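Local structure of StAR-related lipid transfer protein 13 (Homo sapiens, 2PSO) at residues K50-C55 / A64-G69; S57-D62 / E217-R222; K78-V83 / R189-C194; R93-R98 / R140-D145. The protein acts as a GTPase-activating protein for RhoA and perhaps Cdc42, and carries the lipid-binding START domain that makes up this chain. All coordinates share one frame; numbering follows the deposited sequence.

Contact 1: residues K50-C55 / A64-G69; sequences KGWVTC and AFKKVG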
loop_
_atom_site.group_PDB
_atom_site.type_symbol
_atom_site.label_atom_id
_atom_site.label_comp_id
_atom_site.label_asym_id
_atom_site.label_seq_id
_atom_site.Cartn_x
_atom_site.Cartn_y
_atom_site.Cartn_z
ATOM N N LYS A 50 -6.293 4.016 19.666
ATOM C CA LYS A 50 -6.622 4.627 18.382
ATOM C C LYS A 50 -5.404 4.921 17.494
ATOM O O LYS A 50 -5.519 5.610 16.480
ATOM C CB LYS A 50 -7.468 5.900 18.586
ATOM C CG LYS A 50 -8.604 5.766 19.605
ATOM C CD LYS A 50 -9.869 6.496 19.164
ATOM C CE LYS A 50 -10.849 6.705 20.332
ATOM N NZ LYS A 50 -10.956 5.519 21.266
ATOM N N GLY A 51 -4.249 4.381 17.871
ATOM C CA GLY A 51 -3.017 4.541 17.092
ATOM C C GLY A 51 -2.449 3.245 16.516
ATOM O O GLY A 51 -3.179 2.279 16.271
ATOM N N TRP A 52 -1.136 3.206 16.334
ATOM C CA TRP A 52 -0.545 2.142 15.533
ATOM C C TRP A 52 -0.156 0.906 16.317
ATOM O O TRP A 52 0.673 0.984 17.216
ATOM C CB TRP A 52 0.661 2.662 14.727
ATOM C CG TRP A 52 0.289 3.652 13.629
ATOM C CD1 TRP A 52 0.498 4.997 13.652
ATOM C CD2 TRP A 52 -0.351 3.367 12.371
ATOM N NE1 TRP A 52 0.027 5.567 12.498
ATOM C CE2 TRP A 52 -0.490 4.589 11.689
ATOM C CE3 TRP A 52 -0.812 2.204 11.760
ATOM C CZ2 TRP A 52 -1.084 4.688 10.426
ATOM C CZ3 TRP A 52 -1.393 2.304 10.500
ATOM C CH2 TRP A 52 -1.525 3.541 9.852
ATOM N N VAL A 53 -0.723 -0.240 15.950
ATOM C CA VAL A 53 -0.368 -1.514 16.591
ATOM C C VAL A 53 0.662 -2.297 15.778
ATOM O O VAL A 53 0.347 -2.755 14.677
ATOM C CB VAL A 53 -1.604 -2.416 16.767
ATOM C CG1 VAL A 53 -1.195 -3.763 17.325
ATOM C CG2 VAL A 53 -2.636 -1.735 17.651
ATOM N N THR A 54 1.868 -2.479 16.319
ATOM C CA THR A 54 2.963 -3.083 15.557
ATOM C C THR A 54 2.848 -4.595 15.307
ATOM O O THR A 54 2.192 -5.298 16.035
ATOM C CB THR A 54 4.348 -2.684 16.147
ATOM O OG1 THR A 54 4.731 -3.562 17.211
ATOM C CG2 THR A 54 4.294 -1.258 16.670
ATOM N N CYS A 55 3.474 -5.089 14.247
ATOM C CA CYS A 55 3.446 -6.515 13.932
ATOM C C CYS A 55 4.822 -7.072 13.687
ATOM O O CYS A 55 5.781 -6.334 13.492
ATOM C CB CYS A 55 2.633 -6.790 12.683
ATOM S SG CYS A 55 1.027 -6.059 12.730
ATOM N N ALA A 64 2.645 -2.318 10.796
ATOM C CA ALA A 64 1.735 -1.894 11.873
ATOM C C ALA A 64 0.322 -1.690 11.337
ATOM O O ALA A 64 0.143 -1.516 10.134
ATOM C CB ALA A 64 2.219 -0.623 12.531
ATOM N N PHE A 65 -0.691 -1.736 12.211
ATOM C CA PHE A 65 -2.040 -1.395 11.754
ATOM C C PHE A 65 -2.825 -0.497 12.676
ATOM O O PHE A 65 -2.349 -0.073 13.725
ATOM C CB PHE A 65 -2.867 -2.615 11.362
ATOM C CG PHE A 65 -3.099 -3.579 12.473
ATOM C CD1 PHE A 65 -4.202 -3.444 13.317
ATOM C CD2 PHE A 65 -2.258 -4.661 12.649
ATOM C CE1 PHE A 65 -4.436 -4.340 14.328
ATOM C CE2 PHE A 65 -2.497 -5.581 13.669
ATOM C CZ PHE A 65 -3.583 -5.410 14.514
ATOM N N LYS A 66 -4.046 -0.210 12.278
ATOM C CA LYS A 66 -4.820 0.758 12.991
ATOM C C LYS A 66 -6.285 0.532 12.633
ATOM O O LYS A 66 -6.623 0.307 11.458
ATOM C CB LYS A 66 -4.368 2.175 12.593
ATOM C CG LYS A 66 -5.046 3.277 13.370
ATOM C CD LYS A 66 -4.969 4.613 12.698
ATOM C CE LYS A 66 -3.889 5.490 13.310
ATOM N NZ LYS A 66 -4.286 6.937 13.226
ATOM N N LYS A 67 -7.144 0.547 13.651
ATOM C CA LYS A 67 -8.579 0.564 13.433
ATOM C C LYS A 67 -8.934 2.027 13.241
ATOM O O LYS A 67 -8.459 2.894 13.977
ATOM C CB LYS A 67 -9.311 -0.020 14.648
ATOM N N VAL A 68 -9.755 2.333 12.252
ATOM C CA VAL A 68 -10.050 3.735 12.020
ATOM C C VAL A 68 -11.185 4.216 12.935
ATOM O O VAL A 68 -11.272 5.404 13.263
ATOM C CB VAL A 68 -10.336 4.008 10.519
ATOM C CG1 VAL A 68 -10.281 5.495 10.211
ATOM C CG2 VAL A 68 -9.319 3.288 9.666
ATOM N N GLY A 69 -12.029 3.285 13.379
ATOM C CA GLY A 69 -13.240 3.637 14.134
ATOM C C GLY A 69 -14.284 4.086 13.127
ATOM O O GLY A 69 -15.133 4.940 13.392
#
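Ala64 lies across from Thr54 as an antiparallel non-hydrogen-bonded pair in the hairpin formed by strands 53-55 and 62-66 in this START domain. Its methyl CB rests against Thr54 CA at 4.0 Å, and on the same side it meets the indole of Trp52, with CE3 4.2 Å from CB. The next residue, Phe65, makes the hydrogen-bonded pair with Val53. Val53 N reaches Phe65 O at 2.8 Å, and Phe65 N returns a bond to Val53 O at 2.9 Å. Phe65 holds CG between its backbone N and carbonyl carbon (chi1 61°), which lays the ring alongside Val53 on the opposite face of the hairpin from Ala64. Val53 CB stands over one ring face, 4.3 Å from the centroid, as a CH-pi contact. Cys55 SG comes in at the ring edge, 3.6 Å from Phe65 CD2, a sulfur-aromatic contact, while Trp77 packs edge-to-face on the same ring. Lys66 then crosses the indole: its CB lies over the six-membered ring of Trp52, 4.0 Å from the centroid, and the chain bends further out to bring NZ off-centre above the five-membered ring, at 5.0 Å. Lys78 also makes a cation-pi contact with this indole. Two backbone bonds therefore fix the register, and the aromatic rings do much of the rest. On this rather exposed hairpin the electron-rich indole probably makes the closeness of two lysine ammonium groups more tolerable, without neutralising either.

Contact 2: residues S57-D62 / E217-R222; sequences STDNTD and EVARIR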
loop_
_atom_site.group_PDB
_atom_site.type_symbol
_atom_site.label_atom_id
_atom_site.label_comp_id
_atom_site.label_asym_id
_atom_site.label_seq_id
_atom_site.Cartn_x
_atom_site.Cartn_y
_atom_site.Cartn_z
ATOM N N SER A 57 7.307 -8.875 11.240
ATOM C CA SER A 57 7.429 -8.636 9.819
ATOM C C SER A 57 8.735 -9.243 9.330
ATOM O O SER A 57 9.749 -9.143 10.015
ATOM C CB SER A 57 7.479 -7.137 9.620
ATOM O OG SER A 57 6.833 -6.778 8.431
ATOM N N THR A 58 8.742 -9.855 8.151
ATOM C CA THR A 58 9.996 -10.431 7.658
ATOM C C THR A 58 10.755 -9.481 6.740
ATOM O O THR A 58 10.237 -8.429 6.333
ATOM C CB THR A 58 9.799 -11.739 6.873
ATOM O OG1 THR A 58 9.147 -11.441 5.632
ATOM C CG2 THR A 58 8.974 -12.729 7.651
ATOM N N ASP A 59 11.997 -9.884 6.439
ATOM C CA ASP A 59 12.806 -9.281 5.389
ATOM C C ASP A 59 12.974 -7.795 5.686
ATOM O O ASP A 59 12.753 -6.935 4.832
ATOM C CB ASP A 59 12.153 -9.564 4.026
ATOM C CG ASP A 59 12.993 -9.111 2.834
ATOM O OD1 ASP A 59 14.248 -8.983 2.910
ATOM O OD2 ASP A 59 12.347 -8.883 1.791
ATOM N N ASN A 60 13.328 -7.516 6.936
ATOM C CA ASN A 60 13.716 -6.181 7.371
ATOM C C ASN A 60 12.688 -5.072 7.114
ATOM O O ASN A 60 13.036 -4.020 6.616
ATOM C CB ASN A 60 15.046 -5.811 6.723
ATOM C CG ASN A 60 16.092 -5.434 7.733
ATOM O OD1 ASN A 60 15.846 -4.618 8.616
ATOM N ND2 ASN A 60 17.273 -6.034 7.617
ATOM N N THR A 61 11.425 -5.309 7.445
ATOM C CA THR A 61 10.398 -4.293 7.257
ATOM C C THR A 61 9.738 -3.958 8.578
ATOM O O THR A 61 9.688 -4.794 9.465
ATOM C CB THR A 61 9.300 -4.804 6.339
ATOM O OG1 THR A 61 9.099 -6.186 6.622
ATOM C CG2 THR A 61 9.724 -4.693 4.910
ATOM N N ASP A 62 9.227 -2.738 8.697
ATOM C CA ASP A 62 8.373 -2.350 9.806
ATOM C C ASP A 62 6.901 -2.350 9.400
ATOM O O ASP A 62 6.482 -1.514 8.607
ATOM C CB ASP A 62 8.772 -0.969 10.302
ATOM C CG ASP A 62 9.996 -1.008 11.219
ATOM O OD1 ASP A 62 10.794 -1.992 11.171
ATOM O OD2 ASP A 62 10.166 -0.044 11.997
ATOM N N GLU A 217 5.703 -5.431 -0.610
ATOM C CA GLU A 217 5.673 -4.526 -1.762
ATOM C C GLU A 217 6.806 -3.550 -1.560
ATOM O O GLU A 217 7.625 -3.268 -2.452
ATOM C CB GLU A 217 4.348 -3.769 -1.852
ATOM C CG GLU A 217 4.222 -2.959 -3.116
ATOM C CD GLU A 217 3.108 -1.917 -3.060
ATOM O OE1 GLU A 217 2.103 -2.066 -3.812
ATOM O OE2 GLU A 217 3.239 -0.947 -2.274
ATOM N N VAL A 218 6.869 -3.094 -0.326
ATOM C CA VAL A 218 7.821 -2.114 0.084
ATOM C C VAL A 218 9.230 -2.705 0.174
ATOM O O VAL A 218 10.212 -1.987 0.136
ATOM C CB VAL A 218 7.334 -1.487 1.380
ATOM C CG1 VAL A 218 8.091 -1.995 2.567
ATOM C CG2 VAL A 218 7.378 0.015 1.265
ATOM N N ALA A 219 9.329 -4.027 0.233
ATOM C CA ALA A 219 10.632 -4.697 0.285
ATOM C C ALA A 219 11.141 -4.887 -1.129
ATOM O O ALA A 219 12.344 -4.821 -1.377
ATOM C CB ALA A 219 10.515 -6.025 0.970
ATOM N N ARG A 220 10.212 -5.135 -2.049
ATOM C CA ARG A 220 10.552 -5.290 -3.439
ATOM C C ARG A 220 11.025 -3.964 -4.009
ATOM O O ARG A 220 12.021 -3.913 -4.745
ATOM C CB ARG A 220 9.368 -5.801 -4.214
ATOM C CG ARG A 220 9.152 -7.245 -3.991
ATOM C CD ARG A 220 8.133 -7.776 -4.931
ATOM N NE ARG A 220 6.986 -6.889 -5.001
ATOM C CZ ARG A 220 5.753 -7.273 -4.737
ATOM N NH1 ARG A 220 5.535 -8.528 -4.400
ATOM N NH2 ARG A 220 4.749 -6.416 -4.828
ATOM N N ILE A 221 10.345 -2.881 -3.645
ATOM C CA ILE A 221 10.799 -1.581 -4.092
ATOM C C ILE A 221 12.228 -1.385 -3.645
ATOM O O ILE A 221 13.070 -0.925 -4.426
ATOM C CB ILE A 221 9.969 -0.470 -3.526
ATOM C CG1 ILE A 221 8.578 -0.489 -4.188
ATOM C CG2 ILE A 221 10.709 0.854 -3.739
ATOM C CD1 ILE A 221 7.561 0.362 -3.512
ATOM N N ARG A 222 12.516 -1.773 -2.404
ATOM C CA ARG A 222 13.868 -1.644 -1.898
ATOM C C ARG A 222 14.840 -2.502 -2.696
ATOM O O ARG A 222 15.839 -1.987 -3.217
ATOM C CB ARG A 222 13.926 -2.011 -0.433
ATOM C CG ARG A 222 15.297 -1.925 0.155
ATOM C CD ARG A 222 15.317 -2.715 1.435
ATOM N NE ARG A 222 14.933 -4.103 1.198
ATOM C CZ ARG A 222 14.552 -4.940 2.153
ATOM N NH1 ARG A 222 14.490 -4.533 3.414
ATOM N NH2 ARG A 222 14.226 -6.187 1.847
#
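Thr61 and Ala219 bring the backbones closest, their CA atoms 7.0 Å apart, where the turn of the 53-55/62-66 hairpin passes beside helix 209-223. This is the C-terminal helix of the START helix-grip fold, packed across the curved sheet. Asp59 and Asn60 both have positive phi, and the left-handed bend turns the Asp59 carbonyl and carboxylate to the same arginine. Arg222 sets out with CG anti to its backbone N (chi1 179°), then bends at chi3, so that one guanidinium face lies over Ala219 CA of its own helix while its edge meets Asp59. NH1 donates to Asp59 O at 3.3 Å, coming from above the carbonyl plane although the acceptor lies near the plane of the guanidinium. NH2 forms a salt bridge with Asp59 OD1 at 3.0 Å; its hydrogen bond is weak, with carboxylate and guanidinium planes 70° apart, and a second weak bond runs from NH2 to Asp59 O. Replacing Arg222 with a leucine would probably leave the Asp59 carboxylate without its charged mate and the turn less firmly tied to the helix. Deeper in, where Val81 of the sheet also packs, contact is apolar. Thr61 turns OG1 back into the turn, where it accepts from Ser57 OG, and thereby presents CG2 to the helix, 3.9 Å from Val218 CG1.

Contact 3: residues K78-V83 / R189-C194; sequences KASVEV and RLTHIC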
loop_
_atom_site.group_PDB
_atom_site.type_symbol
_atom_site.label_atom_id
_atom_site.label_comp_id
_atom_site.label_asym_id
_atom_site.label_seq_id
_atom_site.Cartn_x
_atom_site.Cartn_y
_atom_site.Cartn_z
ATOM N N LYS A 78 0.417 0.122 7.546
ATOM C CA LYS A 78 1.578 0.982 7.413
ATOM C C LYS A 78 2.836 0.144 7.379
ATOM O O LYS A 78 3.223 -0.402 8.402
ATOM C CB LYS A 78 1.646 1.951 8.587
ATOM C CG LYS A 78 2.835 2.875 8.554
ATOM C CD LYS A 78 2.660 4.045 9.511
ATOM C CE LYS A 78 3.031 3.671 10.925
ATOM N NZ LYS A 78 4.512 3.651 11.096
ATOM N N ALA A 79 3.474 0.049 6.213
ATOM C CA ALA A 79 4.757 -0.655 6.074
ATOM C C ALA A 79 5.929 0.270 5.734
ATOM O O ALA A 79 5.742 1.295 5.077
ATOM C CB ALA A 79 4.653 -1.754 5.060
ATOM N N SER A 80 7.131 -0.100 6.189
ATOM C CA SER A 80 8.359 0.682 5.966
ATOM C C SER A 80 9.578 -0.098 5.487
ATOM O O SER A 80 9.656 -1.316 5.654
ATOM C CB SER A 80 8.760 1.374 7.237
ATOM O OG SER A 80 8.020 2.550 7.354
ATOM N N VAL A 81 10.524 0.627 4.886
ATOM C CA VAL A 81 11.856 0.122 4.590
ATOM C C VAL A 81 12.793 1.291 4.469
ATOM O O VAL A 81 12.364 2.435 4.294
ATOM C CB VAL A 81 11.944 -0.573 3.239
ATOM C CG1 VAL A 81 11.607 -2.054 3.333
ATOM C CG2 VAL A 81 11.098 0.143 2.244
ATOM N N GLU A 82 14.085 0.993 4.570
ATOM C CA GLU A 82 15.123 1.941 4.222
ATOM C C GLU A 82 15.576 1.571 2.806
ATOM O O GLU A 82 15.891 0.413 2.529
ATOM C CB GLU A 82 16.275 1.877 5.229
ATOM C CG GLU A 82 17.293 3.017 5.070
ATOM C CD GLU A 82 18.531 2.892 5.975
ATOM O OE1 GLU A 82 18.374 2.887 7.218
ATOM O OE2 GLU A 82 19.667 2.823 5.437
ATOM N N VAL A 83 15.570 2.529 1.886
ATOM C CA VAL A 83 16.002 2.203 0.528
ATOM C C VAL A 83 17.207 3.017 0.099
ATOM O O VAL A 83 17.285 4.217 0.383
ATOM C CB VAL A 83 14.848 2.288 -0.505
ATOM C CG1 VAL A 83 13.793 3.234 -0.037
ATOM C CG2 VAL A 83 15.368 2.690 -1.878
ATOM N N ARG A 189 13.908 6.697 3.715
ATOM C CA ARG A 189 12.931 5.904 4.443
ATOM C C ARG A 189 11.653 5.927 3.587
ATOM O O ARG A 189 11.084 6.986 3.343
ATOM C CB ARG A 189 12.700 6.526 5.834
ATOM C CG ARG A 189 11.587 5.913 6.694
ATOM C CD ARG A 189 12.098 5.281 7.994
ATOM N NE ARG A 189 12.552 3.892 7.831
ATOM C CZ ARG A 189 11.978 2.831 8.406
ATOM N NH1 ARG A 189 12.472 1.605 8.203
ATOM N NH2 ARG A 189 10.911 2.996 9.194
ATOM N N LEU A 190 11.224 4.770 3.104
ATOM C CA LEU A 190 9.982 4.693 2.354
ATOM C C LEU A 190 8.844 4.193 3.227
ATOM O O LEU A 190 8.963 3.152 3.853
ATOM C CB LEU A 190 10.160 3.736 1.182
ATOM C CG LEU A 190 8.908 3.335 0.376
ATOM C CD1 LEU A 190 8.214 4.506 -0.176
ATOM C CD2 LEU A 190 9.319 2.415 -0.746
ATOM N N THR A 191 7.732 4.907 3.269
ATOM C CA THR A 191 6.602 4.449 4.070
ATOM C C THR A 191 5.319 4.439 3.261
ATOM O O THR A 191 4.887 5.475 2.750
ATOM C CB THR A 191 6.400 5.329 5.299
ATOM O OG1 THR A 191 7.498 5.149 6.198
ATOM C CG2 THR A 191 5.110 4.980 6.018
ATOM N N HIS A 192 4.709 3.267 3.135
ATOM C CA HIS A 192 3.399 3.167 2.520
ATOM C C HIS A 192 2.240 2.927 3.524
ATOM O O HIS A 192 2.084 1.820 4.062
ATOM C CB HIS A 192 3.416 2.070 1.480
ATOM C CG HIS A 192 2.200 2.053 0.623
ATOM N ND1 HIS A 192 1.751 0.911 -0.012
ATOM C CD2 HIS A 192 1.332 3.037 0.291
ATOM C CE1 HIS A 192 0.652 1.192 -0.694
ATOM N NE2 HIS A 192 0.381 2.478 -0.534
ATOM N N ILE A 193 1.430 3.955 3.765
ATOM C CA ILE A 193 0.186 3.777 4.495
ATOM C C ILE A 193 -1.010 3.560 3.579
ATOM O O ILE A 193 -1.453 4.496 2.929
ATOM C CB ILE A 193 -0.161 5.010 5.334
ATOM C CG1 ILE A 193 0.947 5.301 6.340
ATOM C CG2 ILE A 193 -1.515 4.800 6.053
ATOM C CD1 ILE A 193 0.955 6.729 6.806
ATOM N N CYS A 194 -1.575 2.361 3.555
ATOM C CA CYS A 194 -2.774 2.171 2.761
ATOM C C CYS A 194 -3.888 1.289 3.363
ATOM O O CYS A 194 -3.742 0.678 4.415
ATOM C CB CYS A 194 -2.397 1.608 1.423
ATOM S SG CYS A 194 -2.068 -0.122 1.580
#
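Val81 O takes the Leu190 N-H at 2.9 Å and also receives the CA-H of Arg189. This paired grip recurs along strands 76-83 and 188-196, antiparallel neighbours in the curved sheet of the START helix-grip fold. Val81 N bonds to Leu190 O, which Ser80 CA also approaches; Ala79 and His192 form a second hydrogen-bonded pair, each N-H bonding to the other's carbonyl O.

Ala79, Val81, Leu190 and His192 share one face of the sheet, beneath helix 209-223. Val81 and Leu190 point the same way there, CG2 touching CB at 3.9 Å, and Val83 CG1 reaches that same Leu190 CB, also at 3.9 Å. Val218 of the helix packs on both Val81 and Leu190. The His192 ring leads away from strand 76-83, stacking on Tyr178 and hydrogen-bonding through NE2 to Ser176.

The other face is more polar. Ser80 OG and Thr191 OG1 share a hydrogen bond of 2.9 Å across a non-hydrogen-bonded pair; each oxygen is anti to its own carbonyl carbon (chi1 -83° and -68°), and these settings turn the two hydroxyls together. Arg189 bends at chi2 and chi3 across to the neighbouring strand, putting a guanidinium face over Ser80 CB, which lies 3.7 Å from its CZ. At the far end Lys78 runs beside Ile193, using its aliphatic part: CG meets Ile193 CG1 at 3.8 Å, and CD meets that same carbon.

Contact 4: residues R93-R98 / R140-D145; sequences RVLRER and RTWKTD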
loop_
_atom_site.group_PDB
_atom_site.type_symbol
_atom_site.label_atom_id
_atom_site.label_comp_id
_atom_site.label_asym_id
_atom_site.label_seq_id
_atom_site.Cartn_x
_atom_site.Cartn_y
_atom_site.Cartn_z
ATOM N N ARG A 93 10.593 5.623 -8.947
ATOM C CA ARG A 93 10.579 4.182 -9.000
ATOM C C ARG A 93 9.179 3.689 -8.723
ATOM O O ARG A 93 8.756 2.686 -9.328
ATOM C CB ARG A 93 11.551 3.567 -8.002
ATOM C CG ARG A 93 11.567 2.044 -8.026
ATOM C CD ARG A 93 11.793 1.448 -9.437
ATOM N NE ARG A 93 13.020 1.890 -10.079
ATOM C CZ ARG A 93 14.238 1.571 -9.651
ATOM N NH1 ARG A 93 15.304 2.024 -10.274
ATOM N NH2 ARG A 93 14.403 0.817 -8.581
ATOM N N VAL A 94 8.440 4.378 -7.829
ATOM C CA VAL A 94 7.081 3.914 -7.554
ATOM C C VAL A 94 6.148 4.418 -8.667
ATOM O O VAL A 94 5.207 3.745 -9.082
ATOM C CB VAL A 94 6.555 4.413 -6.211
ATOM C CG1 VAL A 94 5.114 3.991 -6.043
ATOM C CG2 VAL A 94 7.386 3.901 -5.082
ATOM N N LEU A 95 6.427 5.623 -9.148
ATOM C CA LEU A 95 5.489 6.306 -9.985
ATOM C C LEU A 95 5.546 5.817 -11.420
ATOM O O LEU A 95 4.493 5.563 -12.003
ATOM C CB LEU A 95 5.730 7.808 -9.909
ATOM C CG LEU A 95 4.630 8.780 -10.324
ATOM C CD1 LEU A 95 5.213 9.772 -11.291
ATOM C CD2 LEU A 95 3.523 8.085 -10.962
ATOM N N ARG A 96 6.743 5.685 -12.010
ATOM C CA ARG A 96 6.813 5.274 -13.429
ATOM C C ARG A 96 7.546 3.960 -13.710
ATOM O O ARG A 96 7.740 3.603 -14.871
ATOM C CB ARG A 96 7.460 6.359 -14.242
ATOM C CG ARG A 96 6.766 7.727 -14.174
ATOM C CD ARG A 96 5.433 7.683 -14.889
ATOM N NE ARG A 96 4.738 8.932 -14.629
ATOM C CZ ARG A 96 3.431 9.116 -14.787
ATOM N NH1 ARG A 96 2.907 10.303 -14.514
ATOM N NH2 ARG A 96 2.658 8.114 -15.212
ATOM N N GLU A 97 7.956 3.231 -12.672
ATOM C CA GLU A 97 8.880 2.124 -12.886
ATOM C C GLU A 97 8.493 0.837 -12.155
ATOM O O GLU A 97 9.351 0.084 -11.718
ATOM C CB GLU A 97 10.284 2.533 -12.462
ATOM C CG GLU A 97 10.928 3.512 -13.404
ATOM C CD GLU A 97 12.403 3.691 -13.150
ATOM O OE1 GLU A 97 12.826 3.763 -11.971
ATOM O OE2 GLU A 97 13.144 3.749 -14.157
ATOM N N ARG A 98 7.202 0.582 -12.031
ATOM C CA ARG A 98 6.738 -0.456 -11.137
ATOM C C ARG A 98 6.856 -1.831 -11.822
ATOM O O ARG A 98 6.760 -2.883 -11.193
ATOM C CB ARG A 98 5.317 -0.114 -10.693
ATOM C CG ARG A 98 4.640 -1.182 -9.937
ATOM C CD ARG A 98 3.304 -0.784 -9.447
ATOM N NE ARG A 98 2.859 -1.778 -8.480
ATOM C CZ ARG A 98 1.694 -1.735 -7.844
ATOM N NH1 ARG A 98 0.836 -0.744 -8.078
ATOM N NH2 ARG A 98 1.395 -2.691 -6.979
ATOM N N ARG A 140 -4.113 9.770 -8.906
ATOM C CA ARG A 140 -2.840 9.893 -8.153
ATOM C C ARG A 140 -2.389 11.301 -8.301
ATOM O O ARG A 140 -2.512 11.874 -9.378
ATOM C CB ARG A 140 -1.667 9.086 -8.746
ATOM C CG ARG A 140 -2.005 7.860 -9.488
ATOM C CD ARG A 140 -0.971 7.622 -10.518
ATOM N NE ARG A 140 -0.177 6.435 -10.255
ATOM C CZ ARG A 140 0.805 6.023 -11.040
ATOM N NH1 ARG A 140 1.486 4.937 -10.723
ATOM N NH2 ARG A 140 1.093 6.686 -12.152
ATOM N N THR A 141 -1.785 11.838 -7.263
ATOM C CA THR A 141 -1.126 13.089 -7.400
ATOM C C THR A 141 0.192 12.905 -6.671
ATOM O O THR A 141 0.282 12.063 -5.790
ATOM C CB THR A 141 -2.013 14.263 -6.837
ATOM O OG1 THR A 141 -1.223 15.451 -6.656
ATOM C CG2 THR A 141 -2.674 13.898 -5.526
ATOM N N TRP A 142 1.236 13.635 -7.043
ATOM C CA TRP A 142 2.515 13.423 -6.372
ATOM C C TRP A 142 3.153 14.757 -6.175
ATOM O O TRP A 142 2.754 15.715 -6.811
ATOM C CB TRP A 142 3.433 12.513 -7.152
ATOM C CG TRP A 142 3.664 12.926 -8.557
ATOM C CD1 TRP A 142 4.758 13.563 -9.043
ATOM C CD2 TRP A 142 2.792 12.706 -9.686
ATOM N NE1 TRP A 142 4.622 13.779 -10.399
ATOM C CE2 TRP A 142 3.426 13.268 -10.817
ATOM C CE3 TRP A 142 1.529 12.117 -9.840
ATOM C CZ2 TRP A 142 2.842 13.274 -12.081
ATOM C CZ3 TRP A 142 0.946 12.121 -11.100
ATOM C CH2 TRP A 142 1.612 12.690 -12.211
ATOM N N LYS A 143 4.142 14.813 -5.291
ATOM C CA LYS A 143 4.644 16.069 -4.810
ATOM C C LYS A 143 6.109 15.864 -4.447
ATOM O O LYS A 143 6.414 14.989 -3.667
ATOM C CB LYS A 143 3.825 16.479 -3.576
ATOM C CG LYS A 143 3.904 17.958 -3.152
ATOM C CD LYS A 143 2.670 18.756 -3.576
ATOM N N THR A 144 7.011 16.664 -5.014
ATOM C CA THR A 144 8.450 16.512 -4.768
ATOM C C THR A 144 9.126 17.705 -4.114
ATOM O O THR A 144 10.309 17.626 -3.809
ATOM C CB THR A 144 9.211 16.226 -6.058
ATOM O OG1 THR A 144 8.628 16.989 -7.112
ATOM C CG2 THR A 144 9.109 14.752 -6.424
ATOM N N ASP A 145 8.394 18.801 -3.902
ATOM C CA ASP A 145 8.967 20.008 -3.271
ATOM C C ASP A 145 8.424 20.314 -1.876
ATOM O O ASP A 145 8.159 21.472 -1.542
ATOM C CB ASP A 145 8.801 21.242 -4.166
ATOM C CG ASP A 145 7.330 21.587 -4.453
ATOM O OD1 ASP A 145 6.410 20.867 -3.977
ATOM O OD2 ASP A 145 7.097 22.590 -5.173
#
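Leu95 of helix 87-96 fits between Arg140 and Trp142 of strand 134-143, in the curved sheet of the START domain, giving each a different methyl branch. The apolar part of the contact is a CH-pi packing: CD1 stands over the indole, 4.1 Å from the centroid of the five-membered ring and 14° off its normal. Trp142 has CG between its backbone N and carbonyl carbon (chi1 54°), a setting that turns the indole face to the Leu95 methyl. The other methyl, CD2, lies over one face of the Arg140 guanidinium, though at 2.80 Å resolution the exact spacing is doubtful. Arg96 NH1 approaches Trp142 CH2 at van der Waals distance, 3.6 Å, its guanidinium perpendicular to the ring.

Hydrogen bonding between the segments is slight, a weak bond from Arg140 NH1 to Leu95 O at 3.3 Å.

The charged part has two arginines close together and one carboxylate between them. Arg96 NH2 and Arg140 NH2 lie 3.7 Å apart, the former at the edge of the Arg140 group and the two planes 77° from each other. Glu119 of strand 118-125 joins them, one carboxylate oxygen forming a salt bridge to Arg96 and the other to Arg140, while Tyr121 adds a cation-pi contact to Arg140. A methionine in place of Arg140 would probably leave one oxygen of Glu119 without its salt bridge and Leu95 O without this donor.

That single carboxylate probably balances much of the charge of both arginines, while Leu95 shields a face of Arg140.

Overall arrangement
Contact 3 lies nearest the centre of the chain and joins two long strands by regular backbone bonds. Contact 1 continues the same sheet outward: Ala64 O meets Lys78 N, and Trp52 packs on Lys78 and Ile193, but this hairpin is a surface feature that adds aromatic and cation-pi packing to its two backbone bonds. Contact 2 adjoins it in sequence and covers contact 3 from the helix side, with Asp62 O meeting Ser80 N, while its charged pair lies toward the solvent side. Contact 4, buried, lies across the chain's centre from contact 1, about 17 Å away between nearest atoms; it packs another helix on the sheet through a leucine set between an arginine and a tryptophan, with a carboxylate balancing the charge, and touches contact 2 where Val94 meets Ile221.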